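Local coordinates for protein obscurin (Homo sapiens, PDB 4C4K) that is a giant muscle protein with RhoGEF and serine/threonine-kinase regions, whose first immunoglobulin domain pairs with another protein and probably helps organise the sarcomere, at residues L62-L67 against G73-R78. Sequence-based numbering, arbitrary orientation.
Sequences LTILDL and GQYVCR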
loop_
_atom_site.group_PDB
_atom_site.type_symbol
_atom_site.label_atom_id
_atom_site.label_comp_id
_atom_site.label_asym_id
_atom_site.label_seq_id
_atom_site.Cartn_x
_atom_site.Cartn_y
_atom_site.Cartn_z
ATOM N N LEU A 62 -1.198 -12.010 -7.898
ATOM C CA LEU A 62 -0.893 -13.069 -6.957
ATOM C C LEU A 62 -2.174 -13.878 -6.764
ATOM O O LEU A 62 -3.133 -13.370 -6.186
ATOM C CB LEU A 62 -0.380 -12.548 -5.601
ATOM C CG LEU A 62 -0.189 -13.647 -4.501
ATOM C CD1 LEU A 62 0.727 -14.808 -5.002
ATOM C CD2 LEU A 62 0.340 -13.040 -3.219
ATOM N N THR A 63 -2.191 -15.139 -7.242
ATOM C CA THR A 63 -3.353 -16.007 -7.043
ATOM C C THR A 63 -2.978 -17.033 -5.995
ATOM O O THR A 63 -1.909 -17.614 -6.075
ATOM C CB THR A 63 -3.787 -16.688 -8.361
ATOM O OG1 THR A 63 -4.178 -15.669 -9.275
ATOM C CG2 THR A 63 -4.950 -17.662 -8.161
ATOM N N ILE A 64 -3.855 -17.262 -5.027
ATOM C CA ILE A 64 -3.615 -18.256 -3.962
ATOM C C ILE A 64 -4.624 -19.355 -4.132
ATOM O O ILE A 64 -5.823 -19.083 -4.079
ATOM C CB ILE A 64 -3.657 -17.608 -2.536
ATOM C CG1 ILE A 64 -2.720 -16.378 -2.495
ATOM C CG2 ILE A 64 -3.271 -18.640 -1.455
ATOM C CD1 ILE A 64 -2.887 -15.418 -1.253
ATOM N N LEU A 65 -4.146 -20.604 -4.308
ATOM C CA LEU A 65 -5.006 -21.739 -4.521
ATOM C C LEU A 65 -5.150 -22.551 -3.257
ATOM O O LEU A 65 -4.229 -22.589 -2.438
ATOM C CB LEU A 65 -4.459 -22.618 -5.647
ATOM C CG LEU A 65 -4.255 -21.951 -7.038
ATOM C CD1 LEU A 65 -3.768 -22.995 -8.049
ATOM C CD2 LEU A 65 -5.576 -21.354 -7.570
ATOM N N ASP A 66 -6.300 -23.209 -3.099
ATOM C CA ASP A 66 -6.567 -24.095 -1.969
ATOM C C ASP A 66 -6.300 -23.416 -0.624
ATOM O O ASP A 66 -5.513 -23.911 0.175
ATOM C CB ASP A 66 -5.770 -25.409 -2.120
ATOM C CG ASP A 66 -6.430 -26.587 -1.439
ATOM O OD1 ASP A 66 -7.640 -26.479 -1.103
ATOM O OD2 ASP A 66 -5.749 -27.629 -1.262
ATOM N N LEU A 67 -6.920 -22.253 -0.416
ATOM C CA LEU A 67 -6.776 -21.417 0.786
ATOM C C LEU A 67 -6.778 -22.184 2.090
ATOM O O LEU A 67 -7.612 -23.057 2.295
ATOM C CB LEU A 67 -7.905 -20.374 0.851
ATOM C CG LEU A 67 -7.925 -19.301 -0.224
ATOM C CD1 LEU A 67 -9.245 -18.580 -0.202
ATOM C CD2 LEU A 67 -6.746 -18.332 -0.058
ATOM N N GLY A 73 -4.288 -12.659 6.461
ATOM C CA GLY A 73 -3.392 -11.600 6.892
ATOM C C GLY A 73 -3.204 -10.513 5.868
ATOM O O GLY A 73 -4.025 -10.342 4.967
ATOM N N GLN A 74 -2.129 -9.765 6.024
ATOM C CA GLN A 74 -1.842 -8.632 5.177
ATOM C C GLN A 74 -0.793 -8.971 4.149
ATOM O O GLN A 74 0.288 -9.459 4.491
ATOM C CB GLN A 74 -1.389 -7.444 6.057
ATOM C CG GLN A 74 -1.334 -6.138 5.305
ATOM C CD GLN A 74 -0.647 -5.086 6.112
ATOM O OE1 GLN A 74 0.567 -4.951 6.053
ATOM N NE2 GLN A 74 -1.407 -4.346 6.903
ATOM N N TYR A 75 -1.105 -8.693 2.889
ATOM C CA TYR A 75 -0.172 -8.875 1.784
ATOM C C TYR A 75 0.280 -7.494 1.350
ATOM O O TYR A 75 -0.557 -6.631 1.145
ATOM C CB TYR A 75 -0.829 -9.638 0.619
ATOM C CG TYR A 75 -1.077 -11.094 0.961
ATOM C CD1 TYR A 75 -2.152 -11.467 1.767
ATOM C CD2 TYR A 75 -0.233 -12.097 0.489
ATOM C CE1 TYR A 75 -2.365 -12.799 2.116
ATOM C CE2 TYR A 75 -0.443 -13.435 0.829
ATOM C CZ TYR A 75 -1.508 -13.777 1.646
ATOM O OH TYR A 75 -1.713 -15.079 2.026
ATOM N N VAL A 76 1.590 -7.273 1.203
ATOM C CA VAL A 76 2.089 -5.975 0.758
ATOM C C VAL A 76 2.594 -6.151 -0.673
ATOM O O VAL A 76 3.326 -7.108 -0.952
ATOM C CB VAL A 76 3.210 -5.426 1.706
ATOM C CG1 VAL A 76 3.772 -4.093 1.192
ATOM C CG2 VAL A 76 2.689 -5.274 3.137
ATOM N N CYS A 77 2.201 -5.251 -1.582
ATOM C CA CYS A 77 2.740 -5.266 -2.927
ATOM C C CYS A 77 3.831 -4.214 -2.995
ATOM O O CYS A 77 3.608 -3.073 -2.578
ATOM C CB CYS A 77 1.662 -5.020 -3.970
ATOM S SG CYS A 77 2.264 -5.203 -5.663
ATOM N N ARG A 78 5.028 -4.607 -3.467
ATOM C CA ARG A 78 6.195 -3.735 -3.558
ATOM C C ARG A 78 6.622 -3.616 -5.015
ATOM O O ARG A 78 6.816 -4.634 -5.672
ATOM C CB ARG A 78 7.331 -4.278 -2.655
ATOM C CG ARG A 78 8.649 -3.490 -2.691
ATOM C CD ARG A 78 9.716 -4.180 -1.848
ATOM N NE ARG A 78 10.997 -3.470 -1.897
ATOM C CZ ARG A 78 12.146 -3.994 -2.321
ATOM N NH1 ARG A 78 12.199 -5.261 -2.724
ATOM N NH2 ARG A 78 13.252 -3.260 -2.339
#
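The hydroxyl OH of Tyr-75 lies 3.5 Å from CD1 of Ile-64 and makes a hydrogen bond to the backbone O of Asp-71, four residues before the tyrosine. This is the tyrosine corner of the immunoglobulin I-set fold, in which a tyrosine near the start of strand F reaches back to the loop that arrives from strand E. Strands 59-64 and 73-80 belong to opposite sheets of the sandwich, and side chains alone bridge them here: the nearest CA atoms, those of Leu-62 and Cys-77, are 9.5 Å apart. With CG beside its own backbone N and anti to the carbonyl carbon (chi1 -70°), Tyr-75 aims its ring across the core. Ile-64 comes from the opposite direction, its outer arm nearly fully extended (chi2 167°), which carries CD1 to 3.6 Å from Tyr-75 CZ. The side chain of Leu-62 crosses that of Tyr-75 at about a right angle and meets the ring nearer its root, with CD2 3.9 Å from Tyr-75 CD2. Both methyls approach the ring obliquely. Leu-24 and Leu-92, from strands 22-31 and 84-92, add further apolar packing against the tyrosine, while Leu-62 also touches Trp-38 of strand 35-40. On strand 73-80, Gln-74 and Val-76 pack against the chain of the other protein. A phenylalanine in place of Tyr-75 would probably keep the aromatic packing but leave the Asp-71 carbonyl without its hydroxyl mate, loosening the link between loop and strand. The two aliphatic side chains converge on Tyr-75 CE2, which has Ile-64 CD1 at 3.8 Å and Leu-62 CD2 at 4.1 Å.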